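Local structure of nicastrin (Dictyostelium purpureum, 4R12) at residues 72-77 / 98-103; 49-54 / 157-162. The protein probably serves as the nicastrin subunit of the gamma-secretase complex, the protease that cleaves proteins such as Notch receptors and APP within the membrane. One frame throughout, in Å; residues are numbered along the deposited sequence.

Both contacts lie in the small lobe of nicastrin, on the same side of the chain's centre, with centres about 13 Å apart. Contact 1 is nested inside the loop that contact 2 closes: 49-54, 72-77, 98-103, then 157-162. Strands 43-50, 67-72 and 90-96 run parallel as neighbours, and 49-54, 72-77 and 98-103 lie at or beyond their C-terminal ends. Segment 157-162 is the C-terminal part of helix 148-160 and the turn after it. The two contacts touch: Asp73 N lies 3.0 Å from Ile50 O, and Tyr76 OH 2.7 Å from Asp53 OD1. Together they tie successive strand ends to one another and to a helix, beside the sugars of the glycosylated surface.

Contact 1: 72-77 / 98-103; sequences LDTNYF and TDTKKT. With NAG (2-acetamido-2-deoxy-beta-D-glucopyranose), chain D; NAG (2-acetamido-2-deoxy-beta-D-glucopyranose), chain C.
The amine of Lys102 is ringed by three oxygens of segment 72-77: NZ donates to Thr74 O at 2.8 Å, to Thr74 OG1 at 2.9 Å and to Phe77 O at 2.8 Å. Tyr414 OH is a fourth partner, so at least one of the three N-H groups is probably shared. The lysine chain runs extended until it bends at the last torsion (chi4 59°), which brings the amine to Thr74 O and Phe77 O. Phe77 O is met in its carbonyl plane, on a lone pair. Thr74 O is met with a tilt of 31° from its carbonyl plane; Phe77 N reaches it from the opposite face.

Asn75 makes the second link. Its OD1 takes the backbone N-H of Thr103 on an in-plane lone pair (3.0 Å, 158° at the hydrogen). Its ND2 gives a more bent bond to Thr103 OG1, which sits somewhat out of the amide plane. Two bonds to one residue fix which way round the amide is turned. Thr74 CG2 packs against the backbone at Thr100 and Lys101, 3.4 Å from Thr100 O.

Asp73 OD1 accepts from Asn75 N, two residues on, an Asx turn. Water 1 joins that same OD1 to Thr100 OG1 and Lys101 O. Water 2 joins Thr74 N to Thr100 OG1. Asp73 OD2 has its salt bridge with Arg155 of helix 148-160, which also pairs with Asp99. Sugars border both segments: O6 of NAG (chain C) lies over the Tyr76 ring and bonds to Asn75 O, while N2 of NAG (chain D) bonds to Asp99 O.

Side chains and waters, not backbone pairing, thus join two loop segments beyond parallel strands, and the lysine's positive charge probably stabilises the carbonyls gathered round it.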
loop_
_atom_site.group_PDB
_atom_site.type_symbol
_atom_site.label_atom_id
_atom_site.label_comp_id
_atom_site.label_asym_id
_atom_site.label_seq_id
_atom_site.Cartn_x
_atom_site.Cartn_y
_atom_site.Cartn_z
ATOM N N LEU A 72 3.803 3.580 -25.881
ATOM C CA LEU A 72 3.211 2.248 -25.845
ATOM C C LEU A 72 1.733 2.256 -25.493
ATOM O O LEU A 72 1.345 2.760 -24.443
ATOM C CB LEU A 72 3.944 1.363 -24.829
ATOM C CG LEU A 72 5.372 0.919 -25.133
ATOM C CD1 LEU A 72 5.953 0.189 -23.932
ATOM C CD2 LEU A 72 5.379 0.026 -26.352
ATOM N N ASP A 73 0.915 1.684 -26.369
ATOM C CA ASP A 73 -0.403 1.231 -25.955
ATOM C C ASP A 73 -0.138 0.216 -24.861
ATOM O O ASP A 73 0.811 -0.574 -24.963
ATOM C CB ASP A 73 -1.179 0.600 -27.108
ATOM C CG ASP A 73 -2.563 0.120 -26.690
ATOM O OD1 ASP A 73 -2.664 -0.985 -26.104
ATOM O OD2 ASP A 73 -3.541 0.846 -26.953
ATOM N N THR A 74 -0.944 0.222 -23.812
ATOM C CA THR A 74 -0.575 -0.557 -22.644
ATOM C C THR A 74 -0.577 -2.069 -22.898
ATOM O O THR A 74 0.063 -2.816 -22.156
ATOM C CB THR A 74 -1.481 -0.237 -21.444
ATOM O OG1 THR A 74 -0.946 -0.867 -20.273
ATOM C CG2 THR A 74 -2.908 -0.702 -21.688
ATOM N N ASN A 75 -1.268 -2.526 -23.942
ATOM C CA ASN A 75 -1.212 -3.948 -24.285
ATOM C C ASN A 75 0.208 -4.391 -24.644
ATOM O O ASN A 75 0.536 -5.576 -24.579
ATOM C CB ASN A 75 -2.164 -4.276 -25.430
ATOM C CG ASN A 75 -3.505 -4.813 -24.941
ATOM O OD1 ASN A 75 -3.773 -4.852 -23.735
ATOM N ND2 ASN A 75 -4.357 -5.228 -25.878
ATOM N N TYR A 76 1.052 -3.429 -25.001
ATOM C CA TYR A 76 2.437 -3.722 -25.352
ATOM C C TYR A 76 3.441 -3.370 -24.253
ATOM O O TYR A 76 4.654 -3.474 -24.454
ATOM C CB TYR A 76 2.785 -3.007 -26.658
ATOM C CG TYR A 76 2.076 -3.662 -27.806
ATOM C CD1 TYR A 76 0.774 -3.310 -28.136
ATOM C CD2 TYR A 76 2.681 -4.685 -28.520
ATOM C CE1 TYR A 76 0.102 -3.939 -29.177
ATOM C CE2 TYR A 76 2.024 -5.316 -29.552
ATOM C CZ TYR A 76 0.738 -4.944 -29.876
ATOM O OH TYR A 76 0.094 -5.582 -30.910
ATOM N N PHE A 77 2.929 -2.994 -23.084
ATOM C CA PHE A 77 3.780 -2.707 -21.930
ATOM C C PHE A 77 3.864 -3.891 -20.965
ATOM O O PHE A 77 3.008 -4.070 -20.097
ATOM C CB PHE A 77 3.279 -1.460 -21.183
ATOM C CG PHE A 77 4.122 -1.093 -19.988
ATOM C CD1 PHE A 77 5.465 -0.763 -20.139
ATOM C CD2 PHE A 77 3.572 -1.083 -18.716
ATOM C CE1 PHE A 77 6.245 -0.411 -19.042
ATOM C CE2 PHE A 77 4.350 -0.745 -17.610
ATOM C CZ PHE A 77 5.685 -0.408 -17.773
ATOM N N THR A 98 -2.485 5.465 -20.831
ATOM C CA THR A 98 -3.504 4.906 -19.951
ATOM C C THR A 98 -4.916 5.257 -20.410
ATOM O O THR A 98 -5.843 5.181 -19.603
ATOM C CB THR A 98 -3.335 5.399 -18.501
ATOM O OG1 THR A 98 -3.599 6.810 -18.448
ATOM C CG2 THR A 98 -1.915 5.135 -18.005
ATOM N N ASP A 99 -5.083 5.646 -21.680
ATOM C CA ASP A 99 -6.425 5.941 -22.201
ATOM C C ASP A 99 -7.182 4.651 -22.535
ATOM O O ASP A 99 -8.406 4.658 -22.672
ATOM C CB ASP A 99 -6.371 6.867 -23.428
ATOM C CG ASP A 99 -5.429 6.372 -24.521
ATOM O OD1 ASP A 99 -4.438 5.664 -24.218
ATOM O OD2 ASP A 99 -5.678 6.717 -25.703
ATOM N N THR A 100 -6.444 3.552 -22.657
ATOM C CA THR A 100 -7.022 2.211 -22.728
ATOM C C THR A 100 -6.396 1.329 -21.645
ATOM O O THR A 100 -5.326 1.647 -21.125
ATOM C CB THR A 100 -6.792 1.551 -24.088
ATOM O OG1 THR A 100 -5.384 1.384 -24.303
ATOM C CG2 THR A 100 -7.396 2.384 -25.223
ATOM N N LYS A 101 -7.066 0.229 -21.314
ATOM C CA LYS A 101 -6.594 -0.723 -20.309
ATOM C C LYS A 101 -6.022 -1.958 -20.981
ATOM O O LYS A 101 -6.221 -2.155 -22.175
ATOM C CB LYS A 101 -7.734 -1.160 -19.386
ATOM C CG LYS A 101 -8.229 -0.115 -18.397
ATOM C CD LYS A 101 -9.435 -0.695 -17.643
ATOM C CE LYS A 101 -10.011 0.289 -16.635
ATOM N NZ LYS A 101 -9.286 0.208 -15.346
ATOM N N LYS A 102 -5.337 -2.808 -20.222
ATOM C CA LYS A 102 -4.902 -4.085 -20.789
ATOM C C LYS A 102 -6.108 -4.993 -20.972
ATOM O O LYS A 102 -7.002 -5.006 -20.140
ATOM C CB LYS A 102 -3.861 -4.778 -19.905
ATOM C CG LYS A 102 -2.450 -4.230 -20.042
ATOM C CD LYS A 102 -1.455 -5.089 -19.267
ATOM C CE LYS A 102 -0.007 -4.794 -19.686
ATOM N NZ LYS A 102 0.363 -3.352 -19.473
ATOM N N THR A 103 -6.122 -5.759 -22.053
ATOM C CA THR A 103 -7.213 -6.700 -22.303
ATOM C C THR A 103 -6.897 -8.098 -21.764
ATOM O O THR A 103 -7.613 -9.058 -22.049
ATOM C CB THR A 103 -7.511 -6.810 -23.798
ATOM O OG1 THR A 103 -6.328 -7.232 -24.488
ATOM C CG2 THR A 103 -7.958 -5.455 -24.348
HETATM C C1 NAG D . -10.739 7.219 -20.473
HETATM C C2 NAG D . -11.245 5.835 -20.156
HETATM C C3 NAG D . -12.357 5.455 -21.101
HETATM C C4 NAG D . -13.411 6.549 -21.215
HETATM C C5 NAG D . -12.713 7.881 -21.484
HETATM C C6 NAG D . -13.623 9.073 -21.531
HETATM C C7 NAG D . -9.701 4.262 -19.253
HETATM C C8 NAG D . -8.727 3.190 -19.556
HETATM N N2 NAG D . -10.184 4.895 -20.289
HETATM O O3 NAG D . -12.908 4.247 -20.619
HETATM O O4 NAG D . -14.294 6.191 -22.275
HETATM O O5 NAG D . -11.838 8.102 -20.409
HETATM O O6 NAG D . -14.262 9.214 -20.277
HETATM O O7 NAG D . -10.024 4.538 -18.131
HETATM C C1 NAG C . 2.948 -9.042 -23.374
HETATM C C2 NAG C . 2.129 -10.317 -23.460
HETATM C C3 NAG C . 2.088 -10.899 -24.845
HETATM C C4 NAG C . 1.686 -9.895 -25.878
HETATM C C5 NAG C . 2.604 -8.679 -25.742
HETATM C C6 NAG C . 2.284 -7.539 -26.676
HETATM C C7 NAG C . 2.353 -11.332 -21.331
HETATM C C8 NAG C . 3.183 -12.218 -20.460
HETATM N N2 NAG C . 2.656 -11.304 -22.597
HETATM O O3 NAG C . 1.178 -11.976 -24.826
HETATM O O4 NAG C . 1.885 -10.548 -27.101
HETATM O O5 NAG C . 2.605 -8.178 -24.421
HETATM O O6 NAG C . 0.918 -7.339 -26.895
HETATM O O7 NAG C . 1.468 -10.687 -20.868
HETATM O O HOH W 1 -5.053 -1.278 -24.934
HETATM O O HOH W 2 -2.924 2.230 -23.430
#

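Contact 2: 49-54 / 157-162; sequences LIDDDE and VSKHNR. With NAG (2-acetamido-2-deoxy-beta-D-glucopyranose), chain B.
Arg162 NH2 reaches two oxygens of segment 49-54 at once, Asp51 OD1 at 2.9 Å and Leu49 O at 3.1 Å. These bonds tie the end of strand 43-50 to the turn at the C-terminal end of helix 148-160, within the alpha/beta small lobe. Both oxygens lie in the guanidinium plane, at its edge, and the N-H to Asp51 OD1 is nearly straight (170°). Neither oxygen is met in its own plane. Asp51 OD1 is approached from above the carboxylate, whose plane is turned 71° from the guanidinium. Leu49 O is likewise approached from above its carbonyl plane.

Asp51 OD2 forms a long salt bridge of 3.7 Å with Lys159 NZ, completing a three-residue network. A lysine in place of Asp51 would probably leave Arg162 and Lys159 without their shared counter-charge and set three positive groups side by side.

Leu49 supplies the nonpolar part. With CG anti to the backbone N (chi1 172°), its CD2 sits over one face of the guanidinium and against Lys159 CB at 3.7 Å. Its CB meets Ser158 OG, which bonds back to Arg155 O in the preceding turn of the helix.

Farther out, Asp52 N-caps helix 53-57 through OD1 to Ser55 N, and Ser55 OG takes the N-H of Asp51. These bonds hold the backbone that carries the carboxylate. Asn161 ND2 bonds to Leu47 O and Trp169 O, placing its turn against strand 43-50 and its neighbour 169-174. Asp53 OD1 accepts from N2 and OD2 from O3 of NAG (chain B); OD1 also bonds to Tyr76 OH.

Two waters fill in the polar links. Water 3 accepts from Leu49 N and donates to Ser158 O. Water 4 accepts from Arg162 NE at 2.6 Å and donates to Leu49 O at 2.9 Å.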
loop_
_atom_site.group_PDB
_atom_site.type_symbol
_atom_site.label_atom_id
_atom_site.label_comp_id
_atom_site.label_asym_id
_atom_site.label_seq_id
_atom_site.Cartn_x
_atom_site.Cartn_y
_atom_site.Cartn_z
ATOM N N LEU A 49 5.069 5.417 -31.995
ATOM C CA LEU A 49 3.939 4.712 -31.381
ATOM C C LEU A 49 3.883 3.225 -31.711
ATOM O O LEU A 49 3.868 2.833 -32.875
ATOM C CB LEU A 49 2.623 5.365 -31.805
ATOM C CG LEU A 49 1.339 4.638 -31.392
ATOM C CD1 LEU A 49 1.155 4.671 -29.877
ATOM C CD2 LEU A 49 0.149 5.249 -32.096
ATOM N N ILE A 50 3.857 2.399 -30.673
ATOM C CA ILE A 50 3.559 0.989 -30.832
ATOM C C ILE A 50 2.162 0.722 -30.276
ATOM O O ILE A 50 1.946 0.831 -29.074
ATOM C CB ILE A 50 4.582 0.100 -30.118
ATOM C CG1 ILE A 50 5.966 0.253 -30.763
ATOM C CG2 ILE A 50 4.146 -1.356 -30.157
ATOM C CD1 ILE A 50 7.002 -0.677 -30.176
ATOM N N ASP A 51 1.219 0.396 -31.160
ATOM C CA ASP A 51 -0.173 0.152 -30.759
ATOM C C ASP A 51 -0.757 -1.083 -31.453
ATOM O O ASP A 51 -1.930 -1.410 -31.285
ATOM C CB ASP A 51 -1.040 1.386 -31.048
ATOM C CG ASP A 51 -1.181 1.682 -32.539
ATOM O OD1 ASP A 51 -0.456 1.076 -33.359
ATOM O OD2 ASP A 51 -2.017 2.539 -32.894
ATOM N N ASP A 52 0.073 -1.759 -32.237
ATOM C CA ASP A 52 -0.306 -3.020 -32.871
ATOM C C ASP A 52 0.938 -3.811 -33.264
ATOM O O ASP A 52 2.056 -3.296 -33.188
ATOM C CB ASP A 52 -1.202 -2.787 -34.096
ATOM C CG ASP A 52 -0.636 -1.762 -35.071
ATOM O OD1 ASP A 52 0.596 -1.706 -35.261
ATOM O OD2 ASP A 52 -1.438 -1.006 -35.661
ATOM N N ASP A 53 0.733 -5.061 -33.676
ATOM C CA ASP A 53 1.833 -5.941 -34.043
ATOM C C ASP A 53 2.643 -5.335 -35.181
ATOM O O ASP A 53 3.865 -5.514 -35.252
ATOM C CB ASP A 53 1.309 -7.326 -34.436
ATOM C CG ASP A 53 1.091 -8.231 -33.239
ATOM O OD1 ASP A 53 1.207 -7.739 -32.096
ATOM O OD2 ASP A 53 0.804 -9.434 -33.436
ATOM N N GLU A 54 1.958 -4.602 -36.056
ATOM C CA GLU A 54 2.610 -3.994 -37.206
ATOM C C GLU A 54 3.630 -2.959 -36.776
ATOM O O GLU A 54 4.781 -3.014 -37.198
ATOM C CB GLU A 54 1.591 -3.349 -38.151
ATOM C CG GLU A 54 2.257 -2.559 -39.285
ATOM C CD GLU A 54 1.267 -1.918 -40.249
ATOM O OE1 GLU A 54 0.449 -1.078 -39.812
ATOM O OE2 GLU A 54 1.317 -2.248 -41.454
ATOM N N VAL A 157 -0.556 12.573 -31.602
ATOM C CA VAL A 157 0.657 13.081 -32.227
ATOM C C VAL A 157 1.703 12.038 -32.542
ATOM O O VAL A 157 2.367 12.109 -33.544
ATOM C CB VAL A 157 1.290 14.179 -31.406
ATOM C CG1 VAL A 157 0.312 15.308 -31.212
ATOM C CG2 VAL A 157 1.743 13.630 -30.087
ATOM N N SER A 158 1.826 11.051 -31.662
ATOM C CA SER A 158 2.773 9.961 -31.862
ATOM C C SER A 158 2.394 9.124 -33.079
ATOM O O SER A 158 3.248 8.496 -33.704
ATOM C CB SER A 158 2.843 9.076 -30.615
ATOM O OG SER A 158 1.839 8.076 -30.643
ATOM N N LYS A 159 1.107 9.120 -33.412
ATOM C CA LYS A 159 0.628 8.382 -34.537
ATOM C C LYS A 159 0.826 9.199 -35.795
ATOM O O LYS A 159 1.067 8.666 -36.829
ATOM C CB LYS A 159 -0.847 8.051 -34.342
ATOM C CG LYS A 159 -1.394 7.028 -35.303
ATOM C CD LYS A 159 -2.697 6.428 -34.827
ATOM C CE LYS A 159 -3.150 5.342 -35.779
ATOM N NZ LYS A 159 -4.197 4.436 -35.227
ATOM N N HIS A 160 0.721 10.505 -35.659
ATOM C CA HIS A 160 0.844 11.444 -36.772
ATOM C C HIS A 160 2.261 11.434 -37.346
ATOM O O HIS A 160 2.470 11.769 -38.512
ATOM C CB HIS A 160 0.458 12.854 -36.314
ATOM C CG HIS A 160 0.614 13.906 -37.370
ATOM N ND1 HIS A 160 0.213 13.720 -38.676
ATOM C CD2 HIS A 160 1.118 15.162 -37.306
ATOM C CE1 HIS A 160 0.469 14.814 -39.373
ATOM N NE2 HIS A 160 1.018 15.704 -38.565
ATOM N N ASN A 161 3.227 11.035 -36.523
ATOM C CA ASN A 161 4.619 10.917 -36.952
ATOM C C ASN A 161 4.839 9.834 -38.005
ATOM O O ASN A 161 5.922 9.734 -38.588
ATOM C CB ASN A 161 5.522 10.627 -35.751
ATOM C CG ASN A 161 5.876 11.871 -34.970
ATOM O OD1 ASN A 161 5.404 12.969 -35.274
ATOM N ND2 ASN A 161 6.712 11.706 -33.946
ATOM N N ARG A 162 3.842 9.016 -38.224
ATOM C CA ARG A 162 4.030 7.880 -39.072
ATOM C C ARG A 162 4.101 8.269 -40.519
ATOM O O ARG A 162 4.497 7.459 -41.344
ATOM C CB ARG A 162 2.908 6.894 -38.891
ATOM C CG ARG A 162 3.071 6.009 -37.700
ATOM C CD ARG A 162 1.796 5.285 -37.386
ATOM N NE ARG A 162 1.968 4.437 -36.229
ATOM C CZ ARG A 162 1.054 3.614 -35.752
ATOM N NH1 ARG A 162 -0.117 3.504 -36.328
ATOM N NH2 ARG A 162 1.331 2.896 -34.704
HETATM C C1 NAG B . 0.784 -10.537 -28.016
HETATM C C2 NAG B . 1.233 -10.909 -29.424
HETATM C C3 NAG B . 0.018 -10.932 -30.309
HETATM C C4 NAG B . -1.033 -11.885 -29.824
HETATM C C5 NAG B . -1.337 -11.576 -28.383
HETATM C C6 NAG B . -2.188 -12.704 -27.858
HETATM C C7 NAG B . 3.445 -10.132 -30.029
HETATM C C8 NAG B . 4.215 -9.070 -30.709
HETATM N N2 NAG B . 2.134 -9.974 -30.033
HETATM O O3 NAG B . 0.351 -11.293 -31.636
HETATM O O4 NAG B . -2.191 -11.554 -30.558
HETATM O O5 NAG B . -0.160 -11.492 -27.612
HETATM O O6 NAG B . -1.365 -13.838 -27.668
HETATM O O7 NAG B . 3.979 -11.060 -29.500
HETATM O O HOH W 3 4.678 6.631 -34.626
HETATM O O HOH W 4 4.359 4.365 -35.319
#